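Local coordinates for protein DNA ligase (PDB 3GDE) that probably seals nicks in double-stranded DNA during replication, recombination and repair, spending ATP and passing through an enzyme-AMP intermediate, at residues Ala31-Ile36 with Tyr43-Phe48; Asp177-Ala182 with Arg202-Ala207; Leu23-Arg28 with Leu168-Gly173. All blocks are in the same frame, centred on the assembly; numbering follows the deposited sequence.

Contact 1 of 3, residues Ala31-Ile36 with Tyr43-Phe48; sequences AFLQKI and YDVVLF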
loop_
_atom_site.group_PDB
_atom_site.type_symbol
_atom_site.label_atom_id
_atom_site.label_comp_id
_atom_site.label_asym_id
_atom_site.label_seq_id
_atom_site.Cartn_x
_atom_site.Cartn_y
_atom_site.Cartn_z
ATOM N N ALA A 31 -18.182 -19.222 1.856
ATOM C CA ALA A 31 -19.549 -19.556 2.282
ATOM C C ALA A 31 -20.359 -18.325 2.656
ATOM O O ALA A 31 -21.499 -18.181 2.216
ATOM C CB ALA A 31 -19.530 -20.582 3.457
ATOM N N PHE A 32 -19.768 -17.442 3.464
ATOM C CA PHE A 32 -20.404 -16.173 3.861
ATOM C C PHE A 32 -20.728 -15.269 2.674
ATOM O O PHE A 32 -21.844 -14.757 2.555
ATOM C CB PHE A 32 -19.498 -15.413 4.843
ATOM C CG PHE A 32 -20.182 -14.270 5.547
ATOM C CD1 PHE A 32 -21.037 -14.509 6.628
ATOM C CD2 PHE A 32 -19.956 -12.949 5.144
ATOM C CE1 PHE A 32 -21.661 -13.447 7.291
ATOM C CE2 PHE A 32 -20.586 -11.877 5.796
ATOM C CZ PHE A 32 -21.445 -12.126 6.863
ATOM N N LEU A 33 -19.735 -15.073 1.805
ATOM C CA LEU A 33 -19.856 -14.217 0.624
ATOM C C LEU A 33 -20.968 -14.679 -0.333
ATOM O O LEU A 33 -21.689 -13.858 -0.899
ATOM C CB LEU A 33 -18.505 -14.167 -0.114
ATOM C CG LEU A 33 -17.469 -13.034 0.074
ATOM C CD1 LEU A 33 -17.497 -12.286 1.427
ATOM C CD2 LEU A 33 -16.069 -13.516 -0.285
ATOM N N GLN A 34 -21.090 -15.993 -0.499
ATOM C CA GLN A 34 -22.099 -16.622 -1.363
ATOM C C GLN A 34 -23.550 -16.302 -1.037
ATOM O O GLN A 34 -24.411 -16.396 -1.912
ATOM C CB GLN A 34 -21.960 -18.142 -1.290
ATOM C CG GLN A 34 -21.001 -18.704 -2.272
ATOM C CD GLN A 34 -20.843 -20.199 -2.137
ATOM O OE1 GLN A 34 -21.193 -20.793 -1.106
ATOM N NE2 GLN A 34 -20.295 -20.824 -3.176
ATOM N N LYS A 35 -23.818 -15.957 0.222
ATOM C CA LYS A 35 -25.182 -15.823 0.720
ATOM C C LYS A 35 -25.621 -14.366 0.822
ATOM O O LYS A 35 -26.745 -14.055 1.263
ATOM C CB LYS A 35 -25.309 -16.540 2.066
ATOM C CG LYS A 35 -25.059 -18.029 1.967
ATOM C CD LYS A 35 -25.047 -18.677 3.330
ATOM C CE LYS A 35 -24.680 -20.159 3.235
ATOM N NZ LYS A 35 -23.381 -20.365 2.497
ATOM N N ILE A 36 -24.736 -13.471 0.401
ATOM C CA ILE A 36 -25.066 -12.063 0.336
ATOM C C ILE A 36 -25.699 -11.772 -1.029
ATOM O O ILE A 36 -25.092 -12.020 -2.074
ATOM C CB ILE A 36 -23.830 -11.172 0.587
ATOM C CG1 ILE A 36 -23.116 -11.613 1.876
ATOM C CG2 ILE A 36 -24.249 -9.705 0.642
ATOM C CD1 ILE A 36 -21.742 -11.014 2.088
ATOM N N TYR A 43 -19.925 -5.807 -1.559
ATOM C CA TYR A 43 -18.843 -4.855 -1.769
ATOM C C TYR A 43 -18.242 -4.408 -0.443
ATOM O O TYR A 43 -17.035 -4.525 -0.220
ATOM C CB TYR A 43 -19.363 -3.645 -2.552
ATOM C CG TYR A 43 -18.301 -2.631 -2.892
ATOM C CD1 TYR A 43 -17.623 -2.687 -4.115
ATOM C CD2 TYR A 43 -17.967 -1.613 -1.992
ATOM C CE1 TYR A 43 -16.639 -1.751 -4.434
ATOM C CE2 TYR A 43 -16.989 -0.677 -2.296
ATOM C CZ TYR A 43 -16.323 -0.752 -3.519
ATOM O OH TYR A 43 -15.351 0.179 -3.819
ATOM N N ASP A 44 -19.086 -3.907 0.444
ATOM C CA ASP A 44 -18.611 -3.433 1.735
ATOM C C ASP A 44 -17.949 -4.537 2.562
ATOM O O ASP A 44 -16.897 -4.313 3.149
ATOM C CB ASP A 44 -19.747 -2.774 2.517
ATOM C CG ASP A 44 -20.122 -1.417 1.965
ATOM O OD1 ASP A 44 -19.270 -0.759 1.324
ATOM O OD2 ASP A 44 -21.282 -0.998 2.179
ATOM N N VAL A 45 -18.540 -5.726 2.585
ATOM C CA VAL A 45 -17.977 -6.834 3.374
ATOM C C VAL A 45 -16.570 -7.221 2.876
ATOM O O VAL A 45 -15.678 -7.489 3.679
ATOM C CB VAL A 45 -18.951 -8.063 3.419
ATOM C CG1 VAL A 45 -18.248 -9.336 3.893
ATOM C CG2 VAL A 45 -20.115 -7.766 4.320
ATOM N N VAL A 46 -16.383 -7.234 1.556
ATOM C CA VAL A 46 -15.104 -7.617 0.976
ATOM C C VAL A 46 -14.015 -6.597 1.354
ATOM O O VAL A 46 -12.925 -6.975 1.800
ATOM C CB VAL A 46 -15.193 -7.846 -0.561
ATOM C CG1 VAL A 46 -13.807 -7.976 -1.172
ATOM C CG2 VAL A 46 -16.008 -9.100 -0.857
ATOM N N LEU A 47 -14.331 -5.314 1.194
ATOM C CA LEU A 47 -13.458 -4.250 1.675
ATOM C C LEU A 47 -13.224 -4.358 3.179
ATOM O O LEU A 47 -12.083 -4.533 3.609
ATOM C CB LEU A 47 -13.997 -2.870 1.291
ATOM C CG LEU A 47 -13.422 -2.299 -0.009
ATOM C CD1 LEU A 47 -13.882 -3.085 -1.224
ATOM C CD2 LEU A 47 -13.743 -0.803 -0.170
ATOM N N PHE A 48 -14.305 -4.292 3.960
ATOM C CA PHE A 48 -14.222 -4.262 5.422
ATOM C C PHE A 48 -13.405 -5.403 6.049
ATOM O O PHE A 48 -12.646 -5.172 6.988
ATOM C CB PHE A 48 -15.616 -4.187 6.067
ATOM C CG PHE A 48 -16.363 -2.900 5.777
ATOM C CD1 PHE A 48 -15.796 -1.894 5.000
ATOM C CD2 PHE A 48 -17.628 -2.691 6.306
ATOM C CE1 PHE A 48 -16.486 -0.716 4.737
ATOM C CE2 PHE A 48 -18.320 -1.518 6.060
ATOM C CZ PHE A 48 -17.760 -0.530 5.266
#
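Val45 is the bump of this contact, and Phe32, Leu33 and Ile36 make the hollow that takes it. Its CB points toward the opposing segment, and its two methyls divide the work. CG1, anti to the backbone N (chi1 164°), enters between Phe32 and Leu33. On one flank it meets the phenyl ring at the edge, near the ring plane, with Phe32 CE2 3.9 Å from Val45 CG1. On the other it meets the Leu33 branch, CD1 of Leu33 lying 3.9 Å from CG1 of Val45. The second methyl, CG2 of Val45, turns to the remaining wall and rests more loosely against Ile36 CD1, at 4.3 Å.

The fit also works in reverse. Leu33 CD1 is itself a small bump, lodged in the notch between the two neighbouring valines, for it also lies 4.2 Å from Val46 CG2. Leu33 reaches this notch although its CB points along the interface, with both torsions (chi1 -97°, chi2 26°) well away from staggered values. No hydrogen bond crosses the contact, so shape and apolar burial alone join the two segments here. Met4 touches Phe32, Ile36 and Val45, while Phe12 stacks on the Phe32 ring.

The example illustrates how consecutive helices, 22-34 and 39-49, pack after a short connection that sends the chain back in a broadly opposing direction. The pair forms a helical hairpin, closed by interlocking aliphatic and aromatic side chains, within the all-helical N-terminal DNA-binding domain of this ligase.

Contact 2 of 3, residues Asp177-Ala182 with Arg202-Ala207; sequences DAIARA and RVAVVA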
loop_
_atom_site.group_PDB
_atom_site.type_symbol
_atom_site.label_atom_id
_atom_site.label_comp_id
_atom_site.label_asym_id
_atom_site.label_seq_id
_atom_site.Cartn_x
_atom_site.Cartn_y
_atom_site.Cartn_z
ATOM N N ASP A 177 -8.724 -15.987 -3.040
ATOM C CA ASP A 177 -9.065 -17.403 -3.062
ATOM C C ASP A 177 -10.516 -17.659 -2.643
ATOM O O ASP A 177 -11.172 -18.561 -3.177
ATOM C CB ASP A 177 -8.114 -18.194 -2.153
ATOM C CG ASP A 177 -6.701 -18.318 -2.720
ATOM O OD1 ASP A 177 -6.471 -17.957 -3.888
ATOM O OD2 ASP A 177 -5.808 -18.797 -1.990
ATOM N N ALA A 178 -11.001 -16.867 -1.687
ATOM C CA ALA A 178 -12.361 -16.996 -1.160
ATOM C C ALA A 178 -13.393 -16.502 -2.166
ATOM O O ALA A 178 -14.463 -17.098 -2.317
ATOM C CB ALA A 178 -12.490 -16.252 0.157
ATOM N N ILE A 179 -13.063 -15.419 -2.863
ATOM C CA ILE A 179 -13.906 -14.899 -3.935
ATOM C C ILE A 179 -13.965 -15.883 -5.101
ATOM O O ILE A 179 -15.034 -16.089 -5.694
ATOM C CB ILE A 179 -13.432 -13.509 -4.416
ATOM C CG1 ILE A 179 -13.760 -12.446 -3.353
ATOM C CG2 ILE A 179 -14.079 -13.139 -5.767
ATOM C CD1 ILE A 179 -12.926 -11.169 -3.471
ATOM N N ALA A 180 -12.816 -16.477 -5.431
ATOM C CA ALA A 180 -12.758 -17.521 -6.457
ATOM C C ALA A 180 -13.607 -18.750 -6.081
ATOM O O ALA A 180 -14.353 -19.268 -6.909
ATOM C CB ALA A 180 -11.315 -17.923 -6.730
ATOM N N ARG A 181 -13.482 -19.198 -4.831
ATOM C CA ARG A 181 -14.226 -20.344 -4.316
ATOM C C ARG A 181 -15.745 -20.102 -4.319
ATOM O O ARG A 181 -16.509 -20.962 -4.771
ATOM C CB ARG A 181 -13.738 -20.689 -2.906
ATOM C CG ARG A 181 -14.322 -21.983 -2.334
ATOM C CD ARG A 181 -13.730 -22.296 -0.982
ATOM N NE ARG A 181 -14.266 -23.523 -0.406
ATOM C CZ ARG A 181 -13.739 -24.733 -0.584
ATOM N NH1 ARG A 181 -12.655 -24.890 -1.337
ATOM N NH2 ARG A 181 -14.303 -25.794 -0.011
ATOM N N ALA A 182 -16.158 -18.922 -3.847
ATOM C CA ALA A 182 -17.561 -18.552 -3.697
ATOM C C ALA A 182 -18.304 -18.493 -5.021
ATOM O O ALA A 182 -19.457 -18.929 -5.117
ATOM C CB ALA A 182 -17.686 -17.198 -2.980
ATOM N N ARG A 202 -15.329 -4.411 -6.069
ATOM C CA ARG A 202 -15.782 -4.382 -7.455
ATOM C C ARG A 202 -15.619 -5.754 -8.113
ATOM O O ARG A 202 -16.521 -6.233 -8.796
ATOM C CB ARG A 202 -14.990 -3.335 -8.246
ATOM C CG ARG A 202 -15.802 -2.575 -9.282
ATOM C CD ARG A 202 -15.421 -2.862 -10.725
ATOM N NE ARG A 202 -14.350 -1.980 -11.161
ATOM C CZ ARG A 202 -14.168 -1.519 -12.399
ATOM N NH1 ARG A 202 -15.005 -1.835 -13.386
ATOM N NH2 ARG A 202 -13.127 -0.723 -12.645
ATOM N N VAL A 203 -14.458 -6.366 -7.915
ATOM C CA VAL A 203 -14.169 -7.695 -8.453
ATOM C C VAL A 203 -15.154 -8.762 -7.929
ATOM O O VAL A 203 -15.651 -9.582 -8.709
ATOM C CB VAL A 203 -12.675 -8.096 -8.204
ATOM C CG1 VAL A 203 -12.428 -9.571 -8.483
ATOM C CG2 VAL A 203 -11.750 -7.254 -9.071
ATOM N N ALA A 204 -15.438 -8.741 -6.625
ATOM C CA ALA A 204 -16.374 -9.685 -6.013
ATOM C C ALA A 204 -17.773 -9.548 -6.626
ATOM O O ALA A 204 -18.411 -10.552 -6.978
ATOM C CB ALA A 204 -16.425 -9.492 -4.512
ATOM N N VAL A 205 -18.225 -8.304 -6.782
ATOM C CA VAL A 205 -19.528 -8.031 -7.368
ATOM C C VAL A 205 -19.624 -8.544 -8.816
ATOM O O VAL A 205 -20.648 -9.087 -9.216
ATOM C CB VAL A 205 -19.909 -6.533 -7.251
ATOM C CG1 VAL A 205 -21.232 -6.222 -7.985
ATOM C CG2 VAL A 205 -19.996 -6.120 -5.775
ATOM N N VAL A 206 -18.557 -8.390 -9.592
ATOM C CA VAL A 206 -18.544 -8.898 -10.963
ATOM C C VAL A 206 -18.568 -10.426 -10.938
ATOM O O VAL A 206 -19.278 -11.041 -11.731
ATOM C CB VAL A 206 -17.352 -8.343 -11.784
ATOM C CG1 VAL A 206 -17.227 -9.039 -13.152
ATOM C CG2 VAL A 206 -17.516 -6.844 -11.981
ATOM N N ALA A 207 -17.821 -11.022 -10.009
ATOM C CA ALA A 207 -17.786 -12.470 -9.857
ATOM C C ALA A 207 -19.152 -13.025 -9.468
ATOM O O ALA A 207 -19.518 -14.092 -9.914
ATOM C CB ALA A 207 -16.718 -12.897 -8.838
#
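Ile179 meets Ala204 and Ala207, a large branched side chain set against two methyl groups one turn apart. The alanines keep the helix surface low, and the backbones come close: the CA atoms of Ile179 and Ala204 are only 6.1 Å apart.

The conformation of the isoleucine decides which branch serves which alanine. With chi1 at -72°, CG2 stands anti to the backbone N, whereas CG1 lies beside that N and anti to the carbonyl carbon. CG2 therefore heads for Ala207, whose CB is 4.1 Å from CG2 of Ile179, and it passes 4.2 Å from the backbone CA of Ala204 on the way. The longer branch goes to the other methyl. It is extended (chi2 159°), so CG1 and CD1 of Ile179 lie side by side over Ala204 CB, at 4.1 and 4.0 Å. The two methyls present themselves differently: the CB of Ala207 points toward Ile179, that of Ala204 more along the interface. Replacing Ile179 by alanine removes both branches and is likely to leave the methyls of Ala204 and Ala207 facing a gap between the helices.

All three touching residues are buried, and the contact is wholly apolar. Helices 172-182 and 200-216 meet here with other helices packed around them. Leu200, from the start of the second helix, also leans on Ile179, and Leu33 reaches it from helix 22-34. Arg181, stretched out through its first three torsions, runs over Ala27 and Ala30 of that same helix. Ala207 is backed by Leu215 and by Phe183, just past the first helix, while Val203 turns to Thr197 of helix 187-197.

Contact 3 of 3, residues Leu23-Arg28 with Leu168-Gly173; sequences LELTAR and LGVGEG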
loop_
_atom_site.group_PDB
_atom_site.type_symbol
_atom_site.label_atom_id
_atom_site.label_comp_id
_atom_site.label_asym_id
_atom_site.label_seq_id
_atom_site.Cartn_x
_atom_site.Cartn_y
_atom_site.Cartn_z
ATOM N N LEU A 23 -6.750 -22.441 4.604
ATOM C CA LEU A 23 -7.783 -23.116 3.810
ATOM C C LEU A 23 -9.153 -23.030 4.479
ATOM O O LEU A 23 -10.148 -22.737 3.833
ATOM C CB LEU A 23 -7.386 -24.577 3.539
ATOM C CG LEU A 23 -6.326 -24.778 2.437
ATOM C CD1 LEU A 23 -5.860 -26.214 2.389
ATOM C CD2 LEU A 23 -6.849 -24.367 1.069
ATOM N N GLU A 24 -9.187 -23.254 5.783
ATOM C CA GLU A 24 -10.410 -23.107 6.563
ATOM C C GLU A 24 -10.971 -21.691 6.521
ATOM O O GLU A 24 -12.184 -21.514 6.362
ATOM C CB GLU A 24 -10.179 -23.531 8.009
ATOM C CG GLU A 24 -10.221 -25.026 8.226
ATOM C CD GLU A 24 -10.262 -25.382 9.705
ATOM O OE1 GLU A 24 -9.653 -26.414 10.093
ATOM O OE2 GLU A 24 -10.895 -24.616 10.477
ATOM N N LEU A 25 -10.095 -20.695 6.662
ATOM C CA LEU A 25 -10.479 -19.286 6.534
ATOM C C LEU A 25 -11.066 -18.996 5.162
ATOM O O LEU A 25 -12.131 -18.384 5.055
ATOM C CB LEU A 25 -9.291 -18.352 6.803
ATOM C CG LEU A 25 -8.858 -18.193 8.264
ATOM C CD1 LEU A 25 -7.480 -17.549 8.334
ATOM C CD2 LEU A 25 -9.875 -17.393 9.068
ATOM N N THR A 26 -10.371 -19.453 4.122
ATOM C CA THR A 26 -10.838 -19.330 2.745
ATOM C C THR A 26 -12.275 -19.894 2.564
ATOM O O THR A 26 -13.140 -19.244 1.967
ATOM C CB THR A 26 -9.833 -20.003 1.766
ATOM O OG1 THR A 26 -8.563 -19.347 1.867
ATOM C CG2 THR A 26 -10.315 -19.936 0.317
ATOM N N ALA A 27 -12.517 -21.082 3.109
ATOM C CA ALA A 27 -13.794 -21.781 2.931
ATOM C C ALA A 27 -14.944 -21.130 3.731
ATOM O O ALA A 27 -16.051 -20.959 3.214
ATOM C CB ALA A 27 -13.638 -23.283 3.267
ATOM N N ARG A 28 -14.666 -20.748 4.976
ATOM C CA ARG A 28 -15.604 -19.963 5.779
ATOM C C ARG A 28 -16.008 -18.657 5.113
ATOM O O ARG A 28 -17.191 -18.321 5.071
ATOM C CB ARG A 28 -15.038 -19.669 7.169
ATOM C CG ARG A 28 -14.890 -20.892 8.052
ATOM C CD ARG A 28 -16.245 -21.379 8.534
ATOM N NE ARG A 28 -16.717 -20.670 9.721
ATOM C CZ ARG A 28 -17.000 -21.259 10.881
ATOM N NH1 ARG A 28 -16.870 -22.577 11.013
ATOM N NH2 ARG A 28 -17.433 -20.531 11.906
ATOM N N LEU A 168 -7.613 -10.805 12.025
ATOM C CA LEU A 168 -8.354 -12.030 11.719
ATOM C C LEU A 168 -7.470 -13.053 11.034
ATOM O O LEU A 168 -7.885 -14.196 10.815
ATOM C CB LEU A 168 -9.550 -11.717 10.804
ATOM C CG LEU A 168 -10.490 -10.573 11.213
ATOM C CD1 LEU A 168 -11.475 -10.234 10.089
ATOM C CD2 LEU A 168 -11.215 -10.909 12.512
ATOM N N GLY A 169 -6.257 -12.641 10.676
ATOM C CA GLY A 169 -5.366 -13.500 9.911
ATOM C C GLY A 169 -5.804 -13.640 8.457
ATOM O O GLY A 169 -5.496 -14.641 7.804
ATOM N N VAL A 170 -6.495 -12.622 7.946
ATOM C CA VAL A 170 -7.023 -12.633 6.583
ATOM C C VAL A 170 -6.353 -11.533 5.763
ATOM O O VAL A 170 -6.437 -10.349 6.090
ATOM C CB VAL A 170 -8.567 -12.445 6.564
ATOM C CG1 VAL A 170 -9.095 -12.338 5.141
ATOM C CG2 VAL A 170 -9.264 -13.567 7.330
ATOM N N GLY A 171 -5.654 -11.941 4.715
ATOM C CA GLY A 171 -5.028 -10.989 3.817
ATOM C C GLY A 171 -5.626 -11.054 2.428
ATOM O O GLY A 171 -6.712 -11.618 2.213
ATOM N N GLU A 172 -4.886 -10.473 1.491
ATOM C CA GLU A 172 -5.272 -10.349 0.096
ATOM C C GLU A 172 -5.385 -11.715 -0.568
ATOM O O GLU A 172 -6.311 -11.947 -1.345
ATOM C CB GLU A 172 -4.210 -9.518 -0.632
ATOM C CG GLU A 172 -4.765 -8.451 -1.546
ATOM C CD GLU A 172 -5.027 -7.141 -0.833
ATOM O OE1 GLU A 172 -5.837 -7.122 0.133
ATOM O OE2 GLU A 172 -4.433 -6.117 -1.263
ATOM N N GLY A 173 -4.440 -12.606 -0.253
ATOM C CA GLY A 173 -4.383 -13.957 -0.810
ATOM C C GLY A 173 -5.593 -14.807 -0.437
ATOM O O GLY A 173 -6.202 -15.455 -1.285
#
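Leu25 carries almost the whole of this contact, pressing both its methyls against the bend Leu168-Gly169-Val170. Its CG lies beside the backbone N and anti to the carbonyl carbon (chi1 -74°), which carries the fork of CD1 and CD2 toward the loop. The tight spot is at Gly169, whose carbonyl O lies 3.6 Å from Leu25 CD1; the positive phi there (73°) by itself favours glycine. Leu168 O is 4.2 Å from Leu25 CD2, so the leucine end packs largely on main-chain carbonyls. The one meeting between side chains is an ordinary methyl contact, Val170 CG2 4.2 Å from Leu25 CD2.

Beyond this leucine the segments part quickly. Glu24 and Arg28, nearby on the helix, are exposed, and Gly169 and Val170 are themselves only partly covered, so the contact grades into the solvent side of the domain.

Helix 6-16 and the loop after it also border the leucine: Leu16 and Ile19 touch Leu25, and Cys13 touches Leu168. Gly171 is the N-cap of helix 172-182, which then runs beside helix 22-34, with Ile174 and Asp177 against Thr26. At its start, Gly173 is joined by backbone hydrogen bonding to Pro456 of the C-terminal OB-fold region.

How the contacts relate
From the N terminus, helix 22-34 comes first and serves two contacts: its early turns hold one side of contact 3, its last turn and the residues just after it one side of contact 1. Contact 1 closes almost at once, across the short connection to helix 39-49. Contact 3 must wait some 140 residues, mostly helical, before 168-173 returns, so its loop encloses that of contact 1. Contact 2 follows in series, opening on helix 172-182, which contact 3 leads into, and closing on helix 200-216. The pieces also meet directly: Gln34 NE2 lies 2.8 Å from Ala182 O, a probable hydrogen bond, and Val46 packs on Ala204. Helices 22-34, 39-49, 172-182 and 200-216 are thus joined.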